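Local coordinates for protein L-2,4-diaminobutyric acid acetyltransferase (Geobacillus sp., PDB 6SLL) that catalyses transfer of an acetyl group from acetyl-coenzyme A to L-2,4-diaminobutyrate, a step in the biosynthesis of the chemical chaperone ectoine, at residues G72-F77 and L86-V91; G40-N45 and Q90-S95; K144-T149 and F171-F176. All blocks are in the same frame, centred on the assembly; numbering follows the deposited sequence. Where two conformers were deposited one is given.

In the fold
All three contacts belong to one mixed sheet of the GNAT acetyltransferase fold. Contacts 1 and 2, whose centres lie about 11 Å apart, share Gln90 and Val91 on strand 85-93: contact 1 joins that strand to strand 69-78, and contact 2 joins its C-terminal part to the loop between helices 29-39 and 47-56. Together they supply much of the diaminobutyrate site, while Ser41 and Val91 to Val93 border coenzyme A. Contact 3 lies across the sheet, pairing strand 168-173 with the outermost strand 148-154. Its centre is about 17 Å from that of contact 1 and about 24 Å from that of contact 2, and it touches neither.

Contact 1. Residues G72-F77 and L86-V91; sequences GFISAF and LFVWQV. With DAB (2,4-diaminobutyric acid), chain G.
Ile74 rests on two valines of the neighbouring strand. Its CG2 meets Val88 CG1 at 3.8 Å, while its CG1 branch lies beside Val91, the two side chains pointing the same way. Ala76 continues this apolar face with its CB against Leu86 CD1. Branched and small aliphatic residues suit a surface covered by helix 102-112, where Met106 and Leu110 receive Ile74. On the other face Phe77 and Phe87 lie side by side. Phe77 CG sits between its backbone N and carbonyl carbon (chi1 58°), which carries the ring across the strand boundary until Phe87 CB stands over one face of it, a CH-pi contact of 4.1 Å to the centroid. Phe57 and Tyr56 of the second subunit meet the rings of Phe77 and Phe87 respectively, so this aromatic patch extends into the dimer interface.

The strands form an antiparallel hairpin interrupted by a beta bulge, the feature that GNAT enzymes carry in their fourth strand. Phe77 and Phe87 exchange both main-chain bonds, but Ser75 faces two residues. Its O accepts Trp89 N at 2.8 Å and its N donates to Gln90 O at 2.9 Å. Gln90 N turns instead to Ser75 OG, at 3.0 Å and with a bent N-H...O angle of 142°; serine therefore supplies an acceptor for an amide displaced by the bulge. A water over the centre of one Trp89 ring face links Ser75 OG to Gln90 OE1, which also bonds Tyr50.

The bulge leaves Trp89 O for the ligand: the side-chain amine ND of diaminobutyrate, the group that is acetylated, donates to it at 2.9 Å. Gln90 NE2 reaches the ligand carboxylate atom OXT at 3.0 Å, nearly straight at 163°, whereas Trp89 NE1 makes a weak bond to the other oxygen.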
# COMPACT_ATOMS: atom_id res chain seq x y z
N GLY B 72 5.26 -8.94 16.14
CA GLY B 72 5.30 -7.52 15.82
C GLY B 72 5.45 -7.32 14.36
O GLY B 72 6.07 -8.13 13.63
N PHE B 73 4.96 -6.18 13.89
CA PHE B 73 5.10 -5.77 12.45
C PHE B 73 5.10 -4.26 12.41
O PHE B 73 4.33 -3.58 13.11
CB PHE B 73 3.94 -6.33 11.63
CG PHE B 73 3.94 -5.92 10.18
CD1 PHE B 73 4.82 -6.48 9.31
CD2 PHE B 73 2.98 -5.06 9.69
CE1 PHE B 73 4.78 -6.17 7.96
CE2 PHE B 73 2.90 -4.73 8.35
CZ PHE B 73 3.81 -5.30 7.49
N ILE B 74 5.95 -3.74 11.51
CA ILE B 74 5.86 -2.34 11.04
C ILE B 74 5.87 -2.33 9.57
O ILE B 74 6.80 -2.87 8.92
CB ILE B 74 7.01 -1.44 11.60
CG1 ILE B 74 7.05 -1.42 13.01
CG2 ILE B 74 6.84 -0.03 11.00
CD1 ILE B 74 8.04 -0.46 13.59
N SER B 75 4.89 -1.63 8.96
CA SER B 75 4.94 -1.32 7.55
C SER B 75 5.31 0.16 7.35
O SER B 75 4.82 1.05 8.07
CB SER B 75 3.62 -1.57 6.89
OG SER B 75 2.55 -0.95 7.57
N ALA B 76 6.16 0.41 6.35
CA ALA B 76 6.53 1.77 6.02
C ALA B 76 6.96 1.78 4.60
O ALA B 76 7.30 0.77 3.97
CB ALA B 76 7.67 2.25 6.92
N PHE B 77 7.06 3.00 4.02
CA PHE B 77 7.55 3.22 2.65
C PHE B 77 8.10 4.60 2.54
O PHE B 77 7.64 5.53 3.25
CB PHE B 77 6.48 2.93 1.58
CG PHE B 77 5.23 3.75 1.75
CD1 PHE B 77 5.14 5.07 1.33
CD2 PHE B 77 4.13 3.22 2.37
CE1 PHE B 77 3.99 5.83 1.55
CE2 PHE B 77 2.98 3.98 2.55
CZ PHE B 77 2.88 5.27 2.16
N LEU B 86 9.99 9.07 5.32
CA LEU B 86 9.49 7.69 5.50
C LEU B 86 8.11 7.79 6.15
O LEU B 86 7.96 8.34 7.23
CB LEU B 86 10.43 6.93 6.40
CG LEU B 86 10.07 5.46 6.61
CD1 LEU B 86 10.40 4.62 5.40
CD2 LEU B 86 10.78 4.89 7.82
N PHE B 87 7.10 7.21 5.46
CA PHE B 87 5.75 7.11 6.04
C PHE B 87 5.63 5.77 6.76
O PHE B 87 5.85 4.72 6.12
CB PHE B 87 4.69 7.22 4.93
CG PHE B 87 3.31 7.22 5.53
CD1 PHE B 87 2.78 8.35 6.04
CD2 PHE B 87 2.57 6.08 5.57
CE1 PHE B 87 1.53 8.37 6.59
CE2 PHE B 87 1.30 6.08 6.12
CZ PHE B 87 0.79 7.25 6.65
N VAL B 88 5.31 5.83 8.04
CA VAL B 88 5.09 4.64 8.82
C VAL B 88 3.60 4.39 8.85
O VAL B 88 2.81 5.27 9.34
CB VAL B 88 5.69 4.69 10.21
CG1 VAL B 88 5.32 3.47 11.00
CG2 VAL B 88 7.19 4.88 10.12
N TRP B 89 3.13 3.28 8.29
CA TRP B 89 1.74 2.97 8.05
C TRP B 89 1.14 2.28 9.23
O TRP B 89 0.25 2.87 9.90
CB TRP B 89 1.62 2.21 6.74
CG TRP B 89 0.24 1.87 6.29
CD1 TRP B 89 -0.97 2.14 6.91
CD2 TRP B 89 -0.08 1.18 5.07
NE1 TRP B 89 -1.96 1.62 6.13
CE2 TRP B 89 -1.45 1.01 5.02
CE3 TRP B 89 0.70 0.69 4.06
CZ2 TRP B 89 -2.09 0.40 3.96
CZ3 TRP B 89 0.07 0.09 2.96
CH2 TRP B 89 -1.31 -0.06 2.95
N GLN B 90 1.53 1.04 9.55
CA GLN B 90 0.95 0.31 10.70
C GLN B 90 2.08 -0.21 11.58
O GLN B 90 3.06 -0.78 11.07
CB GLN B 90 0.05 -0.84 10.23
CG GLN B 90 -1.18 -0.34 9.49
CD GLN B 90 -2.14 -1.42 9.08
OE1 GLN B 90 -1.76 -2.37 8.41
NE2 GLN B 90 -3.38 -1.28 9.48
N VAL B 91 1.89 -0.07 12.88
CA VAL B 91 2.73 -0.70 13.89
C VAL B 91 1.87 -1.56 14.76
O VAL B 91 0.91 -1.01 15.35
CB VAL B 91 3.53 0.34 14.71
CG1 VAL B 91 4.43 -0.32 15.69
CG2 VAL B 91 4.20 1.41 13.89
N DAB G . -5.54 3.48 11.43
CA DAB G . -4.58 3.48 10.28
C DAB G . -4.30 2.04 9.92
O DAB G . -3.75 1.86 8.83
CB DAB G . -3.29 4.24 10.62
CG DAB G . -2.41 3.59 11.63
ND DAB G . -1.20 4.44 11.85
OXT DAB G . -4.58 1.14 10.70
O HOH W 1 0.20 -1.82 6.55

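Contact 2. Residues G40-N45 and Q90-S95. With DAB (2,4-diaminobutyric acid), chain G; COA (coenzyme A), chain F.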
# COMPACT_ATOMS: atom_id res chain seq x y z
N GLY B 40 -7.46 -5.39 16.97
CA GLY B 40 -8.71 -4.49 17.03
C GLY B 40 -8.43 -2.97 16.47
O GLY B 40 -9.45 -2.24 15.94
N SER B 41 -7.48 -2.32 16.97
CA SER B 41 -7.30 -0.92 16.89
C SER B 41 -6.72 -0.43 15.62
O SER B 41 -6.64 0.80 15.35
CB SER B 41 -6.46 -0.39 18.02
OG SER B 41 -5.21 -1.11 18.01
N LEU B 42 -6.37 -1.39 14.68
CA LEU B 42 -5.87 -1.02 13.36
C LEU B 42 -6.90 -1.30 12.33
O LEU B 42 -7.73 -2.18 12.49
CB LEU B 42 -4.58 -1.78 13.10
CG LEU B 42 -3.39 -1.40 13.94
CD1 LEU B 42 -2.25 -2.37 13.73
CD2 LEU B 42 -2.88 0.03 13.67
N ASP B 43 -6.81 -0.62 11.20
CA ASP B 43 -7.74 -0.91 10.09
C ASP B 43 -7.17 -2.01 9.16
O ASP B 43 -6.14 -1.84 8.47
CB ASP B 43 -8.00 0.29 9.30
CG ASP B 43 -8.57 1.48 10.09
OD1 ASP B 43 -9.38 1.21 10.98
OD2 ASP B 43 -8.17 2.59 9.76
N LEU B 44 -7.91 -3.07 9.12
CA LEU B 44 -7.44 -4.30 8.47
C LEU B 44 -7.49 -4.19 6.98
O LEU B 44 -8.56 -3.96 6.39
CB LEU B 44 -8.34 -5.44 8.97
CG LEU B 44 -7.84 -6.84 8.48
CD1 LEU B 44 -6.45 -7.15 9.00
CD2 LEU B 44 -8.85 -7.87 9.01
N ASN B 45 -6.35 -4.37 6.32
CA ASN B 45 -6.29 -4.50 4.86
C ASN B 45 -6.39 -5.93 4.47
O ASN B 45 -6.50 -6.84 5.28
CB ASN B 45 -4.98 -3.84 4.33
CG ASN B 45 -4.98 -2.39 4.74
OD1 ASN B 45 -5.81 -1.59 4.22
ND2 ASN B 45 -4.15 -1.97 5.66
N GLN B 90 1.53 1.04 9.55
CA GLN B 90 0.95 0.31 10.70
C GLN B 90 2.08 -0.21 11.58
O GLN B 90 3.06 -0.78 11.07
CB GLN B 90 0.05 -0.84 10.23
CG GLN B 90 -1.18 -0.34 9.49
CD GLN B 90 -2.14 -1.42 9.08
OE1 GLN B 90 -1.76 -2.37 8.41
NE2 GLN B 90 -3.38 -1.28 9.48
N VAL B 91 1.89 -0.07 12.88
CA VAL B 91 2.73 -0.70 13.89
C VAL B 91 1.87 -1.56 14.76
O VAL B 91 0.91 -1.01 15.35
CB VAL B 91 3.53 0.34 14.71
CG1 VAL B 91 4.43 -0.32 15.69
CG2 VAL B 91 4.20 1.41 13.89
N ALA B 92 2.19 -2.81 14.91
CA ALA B 92 1.38 -3.73 15.75
C ALA B 92 2.30 -4.62 16.56
O ALA B 92 3.26 -5.16 16.00
CB ALA B 92 0.52 -4.62 14.84
N VAL B 93 1.93 -4.83 17.83
CA VAL B 93 2.57 -5.88 18.63
C VAL B 93 1.42 -6.69 19.22
O VAL B 93 0.41 -6.15 19.72
CB VAL B 93 3.48 -5.25 19.70
CG1 VAL B 93 3.96 -6.28 20.72
CG2 VAL B 93 4.68 -4.55 19.04
N ALA B 94 1.55 -8.00 19.20
CA ALA B 94 0.55 -8.92 19.75
C ALA B 94 0.34 -8.58 21.22
O ALA B 94 1.28 -8.32 21.98
CB ALA B 94 1.06 -10.35 19.62
N SER B 95 -0.94 -8.62 21.64
CA SER B 95 -1.33 -8.39 22.98
C SER B 95 -0.48 -9.07 24.03
O SER B 95 -0.12 -8.55 25.09
CB SER B 95 -2.78 -8.81 23.07
OG SER B 95 -3.24 -8.48 24.36
N DAB G . -5.54 3.48 11.43
CA DAB G . -4.58 3.48 10.28
C DAB G . -4.30 2.04 9.92
O DAB G . -3.75 1.86 8.83
CB DAB G . -3.29 4.24 10.62
CG DAB G . -2.41 3.59 11.63
ND DAB G . -1.20 4.44 11.85
OXT DAB G . -4.58 1.14 10.70
N1A COA F . 0.84 1.92 29.03
C2A COA F . 1.77 2.86 29.19
N3A COA F . 2.83 3.11 28.41
C4A COA F . 2.93 2.23 27.37
C5A COA F . 2.00 1.24 27.11
C6A COA F . 0.89 1.07 27.97
N6A COA F . -0.02 0.15 27.85
N7A COA F . 2.46 0.50 26.02
C8A COA F . 3.56 1.10 25.61
N9A COA F . 3.85 2.17 26.39
C1B COA F . 4.92 3.05 26.21
C2B COA F . 6.25 2.47 26.73
O2B COA F . 6.41 2.72 28.09
C3B COA F . 7.20 3.13 25.75
O3B COA F . 7.29 4.57 26.14
P3B COA F . 8.58 5.15 26.92
O7A COA F . 9.61 5.09 25.77
O8A COA F . 8.11 6.50 27.48
O9A COA F . 9.27 3.97 27.79
C4B COA F . 6.41 3.14 24.47
O4B COA F . 5.05 3.24 24.81
C5B COA F . 6.84 1.96 23.59
O5B COA F . 6.69 0.73 24.32
P1A COA F . 6.91 -0.70 23.66
O1A COA F . 6.97 -1.69 24.76
O2A COA F . 8.00 -0.66 22.66
O3A COA F . 5.49 -0.85 22.91
P2A COA F . 4.77 -2.23 22.50
O4A COA F . 5.76 -3.20 21.99
O5A COA F . 3.90 -2.67 23.64
O6A COA F . 3.90 -1.78 21.29
CBP COA F . 2.01 -0.69 20.27
CCP COA F . 3.15 -0.55 21.24
CDP COA F . 1.39 0.72 20.05
CEP COA F . 2.52 -1.22 18.98
CAP COA F . 0.99 -1.69 20.92
OAP COA F . 0.44 -1.04 22.10
C9P COA F . -0.13 -2.13 20.06
O9P COA F . -0.00 -2.84 19.04
N8P COA F . -1.34 -1.69 20.49
C7P COA F . -2.59 -1.93 19.95
C6P COA F . -3.73 -1.96 21.10
C5P COA F . -4.16 -0.61 21.53
O5P COA F . -3.26 0.25 21.85
N4P COA F . -5.34 -0.37 21.69
C3P COA F . -5.87 0.98 22.18
C2P COA F . -7.57 0.92 22.00
S1P COA F . -8.16 -0.09 23.33
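Leu42 leans on Gln90 and Ala92 and reaches the substrate. Its CB lies 3.8 Å from Gln90 NE2, at the amide end of the glutamine. Beyond it, CG stands anti to the carbonyl carbon (chi1 -69°), which directs the fork at the strand. Of the two branches, CD1 packs on Ala92 CB at 3.7 Å and comes beside Val91 O, while CD2 turns to diaminobutyrate, 3.6 Å from its OXT. A forked leucine thus covers the strand with one methyl and lines the pocket with the other.

One residue on, Asp43 N donates to OXT of diaminobutyrate at 2.9 Å, joining the glutamine amide on this carboxylate oxygen. The ligand N donates to Asp43 OD2 at 3.2 Å, an oxygen that His165 NE2 also holds. Gln90 NE2 also donates to Asp43 O at 3.0 Å, a bent bond (133°) whose donor stands above the carbonyl plane. Tyr50 OH bonds both Gln90 OE1 and Asn45 ND2, which helps fix the amide's rotation, while Asn45 OD1 is hydrogen-bonded to Ser46 OG of the second subunit. Further along the strand, Val93 N bonds coenzyme A O9P at 3.0 Å, the strand-like grip on pantetheine familiar in GNAT enzymes.

The loop 40-45 follows helix 29-39, whose Ile36 touches both Leu42 and Ala92, and leads into helix 47-56; on the strand's other face, Val91 meets helix 131-144 and Val93 helix 102-112.

Contact 3. Residues K144-T149 and F171-F176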
# COMPACT_ATOMS: atom_id res chain seq x y z
N LYS B 144 15.83 10.92 20.73
CA LYS B 144 16.80 11.32 19.75
C LYS B 144 17.02 12.83 19.81
O LYS B 144 17.87 13.35 18.99
CB LYS B 144 16.38 10.86 18.39
CG LYS B 144 16.56 9.34 18.37
CD LYS B 144 16.22 8.78 17.11
CE LYS B 144 17.05 9.10 15.89
NZ LYS B 144 18.38 8.24 15.79
N SER B 145 16.26 13.54 20.68
CA SER B 145 16.26 15.00 20.74
C SER B 145 15.89 15.68 19.38
O SER B 145 16.61 16.58 18.91
CB SER B 145 17.62 15.48 21.27
OG SER B 145 17.92 14.96 22.55
N ILE B 146 14.85 15.21 18.75
CA ILE B 146 14.36 15.65 17.46
C ILE B 146 12.94 16.23 17.62
O ILE B 146 12.16 15.63 18.40
CB ILE B 146 14.42 14.36 16.48
CG1 ILE B 146 15.85 13.81 16.33
CG2 ILE B 146 13.66 14.73 15.23
CD1 ILE B 146 16.86 14.78 15.76
N PRO B 147 12.62 17.29 16.86
CA PRO B 147 11.26 17.83 16.92
C PRO B 147 10.15 16.91 16.41
O PRO B 147 10.40 16.10 15.53
CB PRO B 147 11.30 19.15 16.08
CG PRO B 147 12.73 19.39 15.94
CD PRO B 147 13.51 18.12 16.06
N SER B 148 8.96 17.16 16.90
CA SER B 148 7.77 16.56 16.39
C SER B 148 6.70 17.63 16.26
O SER B 148 6.64 18.59 17.06
CB SER B 148 7.17 15.40 17.25
OG SER B 148 7.06 15.81 18.59
N THR B 149 5.84 17.56 15.24
CA THR B 149 4.76 18.43 15.05
C THR B 149 3.51 17.59 14.65
O THR B 149 3.69 16.61 13.95
CB THR B 149 5.04 19.47 14.00
OG1 THR B 149 5.14 18.93 12.71
CG2 THR B 149 6.22 20.23 14.21
N PHE B 171 1.54 13.12 12.37
CA PHE B 171 2.74 13.44 13.12
C PHE B 171 3.83 13.50 12.14
O PHE B 171 4.06 12.61 11.31
CB PHE B 171 3.00 12.31 14.16
CG PHE B 171 2.08 12.33 15.36
CD1 PHE B 171 0.71 12.12 15.23
CD2 PHE B 171 2.59 12.59 16.60
CE1 PHE B 171 -0.17 12.17 16.30
CE2 PHE B 171 1.70 12.57 17.70
CZ PHE B 171 0.32 12.55 17.50
N VAL B 172 4.65 14.53 12.23
CA VAL B 172 5.87 14.76 11.43
C VAL B 172 7.05 14.82 12.41
O VAL B 172 7.10 15.79 13.23
CB VAL B 172 5.83 16.01 10.55
CG1 VAL B 172 7.14 16.17 9.74
CG2 VAL B 172 4.64 15.92 9.60
N ILE B 173 7.96 13.88 12.34
CA ILE B 173 9.09 13.81 13.26
C ILE B 173 10.36 14.05 12.50
O ILE B 173 10.62 13.43 11.48
CB ILE B 173 9.16 12.47 13.91
CG1 ILE B 173 7.87 12.15 14.75
CG2 ILE B 173 10.39 12.32 14.80
CD1 ILE B 173 7.69 10.72 15.06
N GLY B 174 11.11 15.05 12.91
CA GLY B 174 12.30 15.47 12.23
C GLY B 174 12.49 16.93 12.28
O GLY B 174 11.68 17.67 12.81
N PRO B 175 13.63 17.42 11.66
CA PRO B 175 14.55 16.64 10.83
C PRO B 175 15.53 15.87 11.65
O PRO B 175 16.02 16.25 12.68
CB PRO B 175 15.30 17.69 10.06
CG PRO B 175 15.23 18.94 10.96
CD PRO B 175 13.91 18.86 11.61
N PHE B 176 15.87 14.64 11.13
CA PHE B 176 16.83 13.78 11.82
C PHE B 176 18.25 14.27 11.68
O PHE B 176 19.13 13.90 12.45
CB PHE B 176 16.75 12.32 11.36
CG PHE B 176 15.52 11.69 11.80
CD1 PHE B 176 15.38 11.30 13.07
CD2 PHE B 176 14.58 11.31 10.93
CE1 PHE B 176 14.22 10.69 13.51
CE2 PHE B 176 13.48 10.65 11.34
CZ PHE B 176 13.18 10.40 12.60
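Pro147 and Gly174 begin the pairing of these two segments: Gly174 N donates to Pro147 O at 2.9 Å, almost straight at 168°. Two residues further along, Thr149 and Val172 form a complete hydrogen-bonded pair. Thr149 N donates to Val172 O at 3.0 Å, and Val172 N returns a bond of 2.9 Å to Thr149 O. Between them, Ser148 and Ile173 are a non-hydrogen-bonded pair. Ser148 CA makes a weaker C-H...O approach to Val172 O, at 3.3 Å. The amides of Phe171 and Ile173 belong to the other side of their strand, where the backbone pairs with Thr124 and Ile122.

These antiparallel strands carry the C-terminal part of the GNAT sheet: 168-173 is inserted between 121-125 and 148-154, with 148-154 outermost within the chain. Segment 144-149 enters the sheet directly from helix 131-144, which closes at Ser145 in a Schellman motif. Pro147, lacking an N-H, suits the approach to the strand because its carbonyl alone serves this pairing.

Thr149 and Val172 lie side by side; the threonine hydroxyl sits between its own N and carbonyl carbon (chi1 68°), which sets Thr149 OG1 beside Val172 CB, at 3.7 Å. Both residues are beta-branched, well suited to extended backbone. Where the strand ends, Gly174 adopts a positive phi of 144° at which a CB would be jammed against the preceding carbonyl, and a cis peptide leads on to Pro175. Ile146 CG2 presses on Gly174 CA at 3.4 Å, closer than usual van der Waals contact. The Phe176 ring then meets Lys144 and Ile146: Lys144 crosses it obliquely, its aliphatic CE 3.9 Å from Phe176 CD1, and Ile146, at about a right angle to the phenylalanine side chain, brings CG1 to the same carbon.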